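Local coordinates for protein oxidoreductase, 2OG-Fe(II) oxygenase family (Burkholderia pseudomallei, PDB 6N1F) that probably acts as an iron-dependent oxidoreductase of the 2-oxoglutarate oxygenase family and holds an iron ion in its active site, at residues M146-F151 and V211-N217; G178-V182 and N191-P195; A134-R140 and Y224-N230. All coordinates share one frame; numbering follows the deposited sequence.

Contact 1 (M146-F151 and V211-N217)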
# COMPACT_ATOMS: atom_id res chain seq x y z
N MSE A 146 -6.36 -9.95 -6.22
CA MSE A 146 -7.79 -9.99 -5.93
C MSE A 146 -8.56 -10.36 -7.18
O MSE A 146 -8.45 -9.69 -8.22
CB MSE A 146 -8.27 -8.63 -5.39
CG MSE A 146 -7.58 -8.18 -4.11
SE MSE A 146 -8.27 -6.44 -3.53
CE MSE A 146 -10.13 -6.90 -3.20
N LEU A 147 -9.34 -11.43 -7.08
CA LEU A 147 -10.07 -11.95 -8.22
C LEU A 147 -11.45 -11.30 -8.30
O LEU A 147 -11.87 -10.58 -7.39
CB LEU A 147 -10.18 -13.47 -8.11
CG LEU A 147 -8.84 -14.17 -7.90
CD1 LEU A 147 -9.06 -15.66 -7.76
CD2 LEU A 147 -7.91 -13.86 -9.04
N LYS A 148 -12.15 -11.57 -9.41
CA LYS A 148 -13.47 -11.00 -9.62
C LYS A 148 -14.39 -11.34 -8.45
O LYS A 148 -14.43 -12.48 -8.00
CB LYS A 148 -14.08 -11.52 -10.91
CG LYS A 148 -15.36 -10.84 -11.32
CD LYS A 148 -15.81 -11.32 -12.69
CE LYS A 148 -17.24 -10.88 -13.00
NZ LYS A 148 -18.13 -11.08 -11.83
N ASP A 149 -15.09 -10.32 -7.95
CA ASP A 149 -16.09 -10.38 -6.88
C ASP A 149 -15.43 -10.43 -5.50
O ASP A 149 -16.15 -10.51 -4.50
CB ASP A 149 -17.06 -11.56 -7.02
CG ASP A 149 -17.84 -11.50 -8.30
OD1 ASP A 149 -18.47 -10.45 -8.57
OD2 ASP A 149 -17.82 -12.49 -9.06
N SER A 150 -14.11 -10.38 -5.41
CA SER A 150 -13.48 -10.18 -4.12
C SER A 150 -13.61 -8.72 -3.68
O SER A 150 -13.90 -7.82 -4.48
CB SER A 150 -12.01 -10.58 -4.19
OG SER A 150 -11.31 -9.78 -5.13
N PHE A 151 -13.39 -8.49 -2.39
CA PHE A 151 -13.39 -7.16 -1.80
C PHE A 151 -12.61 -7.23 -0.49
O PHE A 151 -12.32 -8.31 0.03
CB PHE A 151 -14.80 -6.63 -1.57
CG PHE A 151 -15.64 -7.49 -0.66
CD1 PHE A 151 -15.58 -7.33 0.72
CD2 PHE A 151 -16.48 -8.45 -1.18
CE1 PHE A 151 -16.35 -8.12 1.55
CE2 PHE A 151 -17.25 -9.25 -0.35
CZ PHE A 151 -17.19 -9.09 1.01
N VAL A 211 -11.47 -1.87 0.09
CA VAL A 211 -11.42 -2.01 -1.35
C VAL A 211 -12.78 -2.54 -1.80
O VAL A 211 -13.24 -3.57 -1.28
CB VAL A 211 -10.27 -2.92 -1.79
CG1 VAL A 211 -10.21 -3.00 -3.31
CG2 VAL A 211 -8.93 -2.42 -1.21
N ARG A 212 -13.43 -1.84 -2.72
CA ARG A 212 -14.75 -2.27 -3.16
C ARG A 212 -14.63 -3.38 -4.19
O ARG A 212 -13.56 -3.68 -4.72
CB ARG A 212 -15.55 -1.09 -3.71
CG ARG A 212 -15.82 -0.05 -2.65
CD ARG A 212 -16.75 1.05 -3.12
NE ARG A 212 -17.20 1.85 -1.99
CZ ARG A 212 -17.78 3.05 -2.09
NH1 ARG A 212 -17.95 3.61 -3.29
NH2 ARG A 212 -18.16 3.69 -1.00
N THR A 213 -15.78 -4.01 -4.45
CA THR A 213 -15.85 -5.24 -5.22
C THR A 213 -15.08 -5.13 -6.52
O THR A 213 -15.22 -4.15 -7.26
CB THR A 213 -17.32 -5.58 -5.51
OG1 THR A 213 -18.05 -5.50 -4.29
CG2 THR A 213 -17.44 -6.99 -6.06
N VAL A 214 -14.27 -6.15 -6.81
CA VAL A 214 -13.58 -6.25 -8.09
C VAL A 214 -14.59 -6.75 -9.11
O VAL A 214 -15.21 -7.80 -8.92
CB VAL A 214 -12.37 -7.18 -8.00
CG1 VAL A 214 -11.74 -7.33 -9.37
CG2 VAL A 214 -11.34 -6.62 -7.02
N ARG A 215 -14.75 -6.00 -10.20
CA ARG A 215 -15.83 -6.27 -11.13
C ARG A 215 -15.37 -6.94 -12.41
O ARG A 215 -16.21 -7.44 -13.16
CB ARG A 215 -16.59 -4.97 -11.46
CG ARG A 215 -17.47 -4.48 -10.30
CD ARG A 215 -18.50 -3.45 -10.71
NE ARG A 215 -18.14 -2.11 -10.27
CZ ARG A 215 -17.77 -1.12 -11.08
NH1 ARG A 215 -17.73 -1.31 -12.39
NH2 ARG A 215 -17.45 0.07 -10.57
N ALA A 216 -14.07 -7.00 -12.68
CA ALA A 216 -13.61 -7.73 -13.84
C ALA A 216 -12.15 -8.13 -13.65
O ALA A 216 -11.42 -7.52 -12.87
CB ALA A 216 -13.79 -6.92 -15.13
N ASN A 217 -11.76 -9.16 -14.41
CA ASN A 217 -10.46 -9.83 -14.37
C ASN A 217 -9.90 -9.95 -12.95
O ASN A 217 -10.40 -10.76 -12.15
CB ASN A 217 -9.46 -9.11 -15.27
CG ASN A 217 -8.27 -10.00 -15.64
OD1 ASN A 217 -8.35 -11.23 -15.57
ND2 ASN A 217 -7.17 -9.37 -16.04
O HOH W 1 -11.35 -13.19 -11.66
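Phe-151 meets Val-211 with the root of its side chain and not with either face of its ring: CB lies 3.4 Å from Val-211 O, and the ring itself leads away from the 211-217 loop. Its chi1 of 59° sets CG between the backbone N and the carbonyl carbon, which turns the ring off the contact. A second flat group, the carboxylate of Asp-149, is approached on the syn side of OD2 by Lys-148 NZ at 3.1 Å, a salt bridge tilted 29° from the carboxylate plane. On the backbone of the same residue, Thr-213 CG2 touches Asp-149 CA, while the Lys-148 methylenes run past the carbonyl of Arg-215.

The two segments are tied by a pair of backbone bonds, Asp-149 N to Val-214 O (2.7 Å) and Val-214 N to Ser-150 O (2.9 Å). Val-214 thus uses both its N-H and its carbonyl, and its side chain packs against the turn: CB rests 3.5 Å from Leu-147 O, CG2 against Ser-150 OG. Deeper in, the CE methyl of Met-146, a selenomethionine, touches Val-211 CG1 (3.9 Å) and Val-214 CG2. At the outer end, a water accepts from Lys-148 N and donates to Asn-217 O.

The contact is built on a type II beta turn from Leu-147 to Ser-150, with Asp-149 at its positive-phi position. Val-211 lies close to the iron ligands His-155 and His-209, so the start of the loop lies near the metal site, while the turn packs farther out, in what is probably the double-stranded beta-helix typical of 2OG-Fe(II) oxygenases.

Contact 2 (G178-V182 and N191-P195)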
# COMPACT_ATOMS: atom_id res chain seq x y z
N GLY A 178 -14.12 -1.87 -11.16
CA GLY A 178 -14.35 -1.80 -9.73
C GLY A 178 -13.05 -1.70 -8.96
O GLY A 178 -12.06 -1.11 -9.41
N GLY A 179 -13.04 -2.30 -7.77
CA GLY A 179 -11.82 -2.35 -6.98
C GLY A 179 -11.32 -1.01 -6.46
O GLY A 179 -10.11 -0.83 -6.28
N GLU A 180 -12.22 -0.07 -6.21
CA GLU A 180 -11.79 1.22 -5.69
C GLU A 180 -11.28 1.10 -4.26
O GLU A 180 -11.81 0.36 -3.44
CB GLU A 180 -12.91 2.25 -5.76
CG GLU A 180 -13.39 2.56 -7.18
CD GLU A 180 -14.49 1.63 -7.62
OE1 GLU A 180 -14.75 0.65 -6.88
OE2 GLU A 180 -15.10 1.86 -8.70
N PHE A 181 -10.22 1.84 -3.98
CA PHE A 181 -9.73 2.00 -2.62
C PHE A 181 -10.50 3.16 -1.99
O PHE A 181 -10.41 4.29 -2.47
CB PHE A 181 -8.22 2.25 -2.66
CG PHE A 181 -7.63 2.44 -1.33
CD1 PHE A 181 -7.36 1.35 -0.53
CD2 PHE A 181 -7.36 3.71 -0.86
CE1 PHE A 181 -6.83 1.53 0.73
CE2 PHE A 181 -6.81 3.89 0.39
CZ PHE A 181 -6.55 2.79 1.19
N VAL A 182 -11.28 2.87 -0.95
CA VAL A 182 -12.15 3.87 -0.33
C VAL A 182 -11.74 4.08 1.12
O VAL A 182 -11.71 3.12 1.90
CB VAL A 182 -13.62 3.46 -0.41
CG1 VAL A 182 -14.48 4.57 0.13
CG2 VAL A 182 -13.99 3.14 -1.86
N ASN A 191 -13.67 9.05 0.67
CA ASN A 191 -12.72 9.42 -0.38
C ASN A 191 -12.44 8.22 -1.27
O ASN A 191 -11.87 7.22 -0.81
CB ASN A 191 -11.42 9.95 0.23
CG ASN A 191 -11.66 11.10 1.19
OD1 ASN A 191 -12.59 11.88 1.00
ND2 ASN A 191 -10.85 11.20 2.22
N VAL A 192 -12.81 8.31 -2.55
CA VAL A 192 -12.78 7.19 -3.48
C VAL A 192 -11.60 7.36 -4.43
O VAL A 192 -11.47 8.40 -5.08
CB VAL A 192 -14.10 7.09 -4.27
CG1 VAL A 192 -14.03 5.92 -5.26
CG2 VAL A 192 -15.26 6.93 -3.33
N PHE A 193 -10.78 6.31 -4.55
CA PHE A 193 -9.62 6.31 -5.42
C PHE A 193 -9.70 5.11 -6.34
O PHE A 193 -9.71 3.97 -5.86
CB PHE A 193 -8.31 6.27 -4.62
CG PHE A 193 -8.09 7.45 -3.74
CD1 PHE A 193 -7.27 8.49 -4.14
CD2 PHE A 193 -8.73 7.53 -2.51
CE1 PHE A 193 -7.09 9.58 -3.32
CE2 PHE A 193 -8.56 8.62 -1.70
CZ PHE A 193 -7.73 9.65 -2.10
N ALA A 194 -9.75 5.37 -7.65
CA ALA A 194 -9.69 4.34 -8.68
C ALA A 194 -8.27 4.26 -9.21
O ALA A 194 -7.81 5.21 -9.85
CB ALA A 194 -10.65 4.68 -9.82
N PRO A 195 -7.54 3.20 -8.95
CA PRO A 195 -6.12 3.21 -9.30
C PRO A 195 -5.89 2.54 -10.63
O PRO A 195 -6.62 1.62 -11.00
CB PRO A 195 -5.48 2.43 -8.15
CG PRO A 195 -6.52 1.39 -7.84
CD PRO A 195 -7.89 2.01 -8.16
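Strands 181-184 and 191-193 run antiparallel as the two arms of a beta hairpin, with Phe-181 and Phe-193 as a hydrogen-bonded pair and Val-182 and Val-192 as the non-hydrogen-bonded pair next to it. Both bonds of the first pair, Phe-181 N to Phe-193 O and Phe-193 N to Phe-181 O, measure 2.9 Å and are somewhat bent at the hydrogen, at 144° and 146°. On the face of the two phenylalanines the rings meet loosely, CD2 of Phe-181 lying 4.4 Å from CD2 of Phe-193, at the edge of the Phe-181 ring. With chi1 at -63°, Phe-193 carries its ring beside its own backbone N, where its edge meets Phe-181 O in plane, CD2 to O 3.6 Å. On the other face, Val-182 CG2 and Val-192 CG2 are 4.3 Å apart. Just before the strand the side chain of Glu-180 crosses that of Val-192 obliquely, Glu-180 CB lying 3.9 Å from Val-192 CG1. The Glu-180 chain then bends and takes its carboxylate away, toward a weak, long ion pair with Arg-215.

Beyond the hairpin, Phe-193 stacks on Phe-29, and Phe-181 meets the ring of the iron ligand His-209. The N-H and C=O groups of the central pair are matched to each other, and the face of Phe-181 and Phe-193 is aromatic. This implies an apolar surface against the imidazole of His-209, with the charged end of Glu-180 kept away from it.

Contact 3 (A134-R140 and Y224-N230)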
# COMPACT_ATOMS: atom_id res chain seq x y z
N ALA A 134 12.56 11.73 10.92
CA ALA A 134 12.69 10.47 11.64
C ALA A 134 12.83 9.30 10.68
O ALA A 134 12.32 9.32 9.55
CB ALA A 134 11.49 10.26 12.56
N GLU A 135 13.54 8.28 11.14
CA GLU A 135 13.76 7.08 10.36
C GLU A 135 12.49 6.23 10.34
O GLU A 135 11.91 5.94 11.39
CB GLU A 135 14.92 6.29 10.95
CG GLU A 135 15.09 4.87 10.46
CD GLU A 135 16.43 4.28 10.90
OE1 GLU A 135 17.07 3.61 10.06
OE2 GLU A 135 16.84 4.50 12.06
N TYR A 136 12.06 5.83 9.16
CA TYR A 136 10.92 4.94 9.01
C TYR A 136 11.40 3.57 8.54
O TYR A 136 12.42 3.45 7.86
CB TYR A 136 9.89 5.51 8.05
CG TYR A 136 8.93 6.49 8.68
CD1 TYR A 136 7.63 6.12 8.99
CD2 TYR A 136 9.32 7.79 8.97
CE1 TYR A 136 6.75 7.02 9.57
CE2 TYR A 136 8.45 8.69 9.54
CZ TYR A 136 7.17 8.31 9.84
OH TYR A 136 6.30 9.22 10.42
N PHE A 137 10.66 2.55 8.95
CA PHE A 137 10.96 1.16 8.64
C PHE A 137 9.78 0.55 7.90
O PHE A 137 8.62 0.81 8.24
CB PHE A 137 11.22 0.35 9.91
CG PHE A 137 12.26 0.96 10.81
CD1 PHE A 137 13.59 0.61 10.68
CD2 PHE A 137 11.90 1.88 11.77
CE1 PHE A 137 14.55 1.17 11.50
CE2 PHE A 137 12.85 2.45 12.59
CZ PHE A 137 14.18 2.09 12.46
N ILE A 138 10.07 -0.29 6.91
CA ILE A 138 9.04 -1.09 6.26
C ILE A 138 8.84 -2.34 7.11
O ILE A 138 9.71 -3.20 7.18
CB ILE A 138 9.43 -1.44 4.81
CG1 ILE A 138 9.55 -0.18 3.95
CG2 ILE A 138 8.42 -2.39 4.20
CD1 ILE A 138 10.13 -0.42 2.56
N ARG A 139 7.67 -2.44 7.76
CA ARG A 139 7.43 -3.54 8.68
C ARG A 139 6.70 -4.72 8.05
O ARG A 139 6.82 -5.84 8.54
CB ARG A 139 6.61 -3.06 9.89
CG ARG A 139 7.41 -2.29 10.93
CD ARG A 139 6.57 -2.07 12.18
NE ARG A 139 6.35 -3.29 12.95
CZ ARG A 139 7.11 -3.65 13.99
NH1 ARG A 139 8.13 -2.89 14.37
NH2 ARG A 139 6.85 -4.78 14.64
N ARG A 140 5.91 -4.48 7.01
CA ARG A 140 5.10 -5.52 6.41
C ARG A 140 4.97 -5.20 4.94
O ARG A 140 4.94 -4.03 4.56
CB ARG A 140 3.72 -5.61 7.10
CG ARG A 140 2.73 -6.51 6.40
CD ARG A 140 1.48 -6.74 7.24
NE ARG A 140 0.51 -7.56 6.52
CZ ARG A 140 -0.50 -8.20 7.10
NH1 ARG A 140 -0.67 -8.12 8.41
NH2 ARG A 140 -1.35 -8.92 6.37
N TYR A 224 2.55 -2.16 1.43
CA TYR A 224 3.50 -2.22 2.54
C TYR A 224 3.21 -1.12 3.55
O TYR A 224 2.50 -0.15 3.27
CB TYR A 224 4.97 -2.15 2.09
CG TYR A 224 5.43 -1.02 1.18
CD1 TYR A 224 6.30 -0.04 1.64
CD2 TYR A 224 5.07 -0.98 -0.16
CE1 TYR A 224 6.77 0.98 0.80
CE2 TYR A 224 5.53 0.03 -1.01
CZ TYR A 224 6.37 1.00 -0.53
OH TYR A 224 6.80 1.99 -1.38
N PHE A 225 3.79 -1.28 4.74
CA PHE A 225 3.43 -0.50 5.91
C PHE A 225 4.68 0.08 6.56
O PHE A 225 5.69 -0.61 6.72
CB PHE A 225 2.66 -1.38 6.90
CG PHE A 225 1.38 -1.95 6.33
CD1 PHE A 225 0.18 -1.29 6.49
CD2 PHE A 225 1.41 -3.13 5.60
CE1 PHE A 225 -0.98 -1.81 5.95
CE2 PHE A 225 0.25 -3.65 5.06
CZ PHE A 225 -0.94 -2.99 5.24
N TYR A 226 4.59 1.35 6.92
CA TYR A 226 5.70 2.12 7.48
C TYR A 226 5.43 2.43 8.95
O TYR A 226 4.33 2.84 9.32
CB TYR A 226 5.89 3.44 6.72
CG TYR A 226 6.77 3.42 5.50
CD1 TYR A 226 8.15 3.24 5.60
CD2 TYR A 226 6.24 3.65 4.23
CE1 TYR A 226 8.97 3.26 4.49
CE2 TYR A 226 7.07 3.66 3.10
CZ TYR A 226 8.42 3.47 3.24
OH TYR A 226 9.25 3.48 2.15
N SER A 227 6.46 2.24 9.78
CA SER A 227 6.43 2.60 11.19
C SER A 227 7.78 3.18 11.57
O SER A 227 8.80 2.83 10.97
CB SER A 227 6.11 1.38 12.07
OG SER A 227 6.15 1.69 13.46
N ARG A 228 7.79 4.08 12.55
CA ARG A 228 9.05 4.49 13.17
C ARG A 228 9.54 3.49 14.20
O ARG A 228 10.69 3.58 14.63
CB ARG A 228 8.91 5.87 13.82
CG ARG A 228 8.56 6.99 12.88
CD ARG A 228 8.26 8.26 13.66
NE ARG A 228 7.17 8.04 14.61
CZ ARG A 228 7.31 7.98 15.94
NH1 ARG A 228 8.50 8.14 16.50
NH2 ARG A 228 6.25 7.78 16.70
N HIS A 229 8.70 2.56 14.61
CA HIS A 229 9.09 1.53 15.57
C HIS A 229 9.58 0.31 14.82
O HIS A 229 8.89 -0.20 13.94
CB HIS A 229 7.90 1.15 16.47
CG HIS A 229 8.24 0.15 17.52
ND1 HIS A 229 9.26 0.34 18.43
CD2 HIS A 229 7.68 -1.05 17.83
CE1 HIS A 229 9.32 -0.70 19.25
NE2 HIS A 229 8.37 -1.56 18.91
N ASN A 230 10.78 -0.14 15.16
CA ASN A 230 11.30 -1.38 14.60
C ASN A 230 11.37 -2.50 15.63
O ASN A 230 11.84 -3.59 15.30
CB ASN A 230 12.68 -1.14 13.97
CG ASN A 230 12.94 -2.05 12.78
OD1 ASN A 230 12.01 -2.48 12.09
ND2 ASN A 230 14.21 -2.33 12.52
O HOH W 2 12.45 6.05 14.06
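Asn-230 lays its side-chain amide flat on the ring of Phe-137, the planes 7° apart, with Asn-230 CB 3.6 Å from the ring centroid as a CH-pi contact. The same ring turns its edge to Arg-228 O, which lies 3.2 Å from CE2. In a second CH-pi contact Arg-228 CG lies over one face of Tyr-136, 3.7 Å from the centroid; the polar ends of both side chains go on to Glu-165.

From this end the strands pair antiparallel, Phe-137 and Ser-227 exchanging backbone bonds and Arg-139 N reaching Phe-225 O. Arg-139 then bends at chi3 (71°) and brings NH1 to His-229 O at 2.8 Å, in its own guanidinium plane but 51° out of the carbonyl plane; Gly-231 O and Asp-96 share this group. Ser-227 OG closes an ST turn by accepting from His-229 N and also hydrogen-bonds to Asp-163 O. On the face opposite Phe-137 and Ser-227, Ile-138 CG1 lies alongside Tyr-226, 3.5 Å from CE1.

The chemistry thus changes along the pair: Arg-139 and the amide stack of Asn-230 on Phe-137 hold the chain after the strand, while Phe-225, packed on Arg-140, lies against the iron ligand Asp-157.

In the fold
Contact 2 is the buried one, an aromatic and aliphatic hairpin beside the metal site, whereas contacts 1 and 3 are only partly buried and reach the surface through charged side chains. Contacts 1 and 3 draw on opposite ends of strand 137-147, their centres 29 Å apart on opposite sides of the chain's centre: contact 3 is an antiparallel strand pairing with strand 218-227, contact 1 a turn meeting the loop that precedes that strand. Contacts 1 and 2 touch directly, Arg-212 N probably bonding to Glu-180 O at 2.8 Å, so the loop after strand 208-211 continues along the edge of the hairpin. All three put a residue near the iron site, each from a different part of the fold.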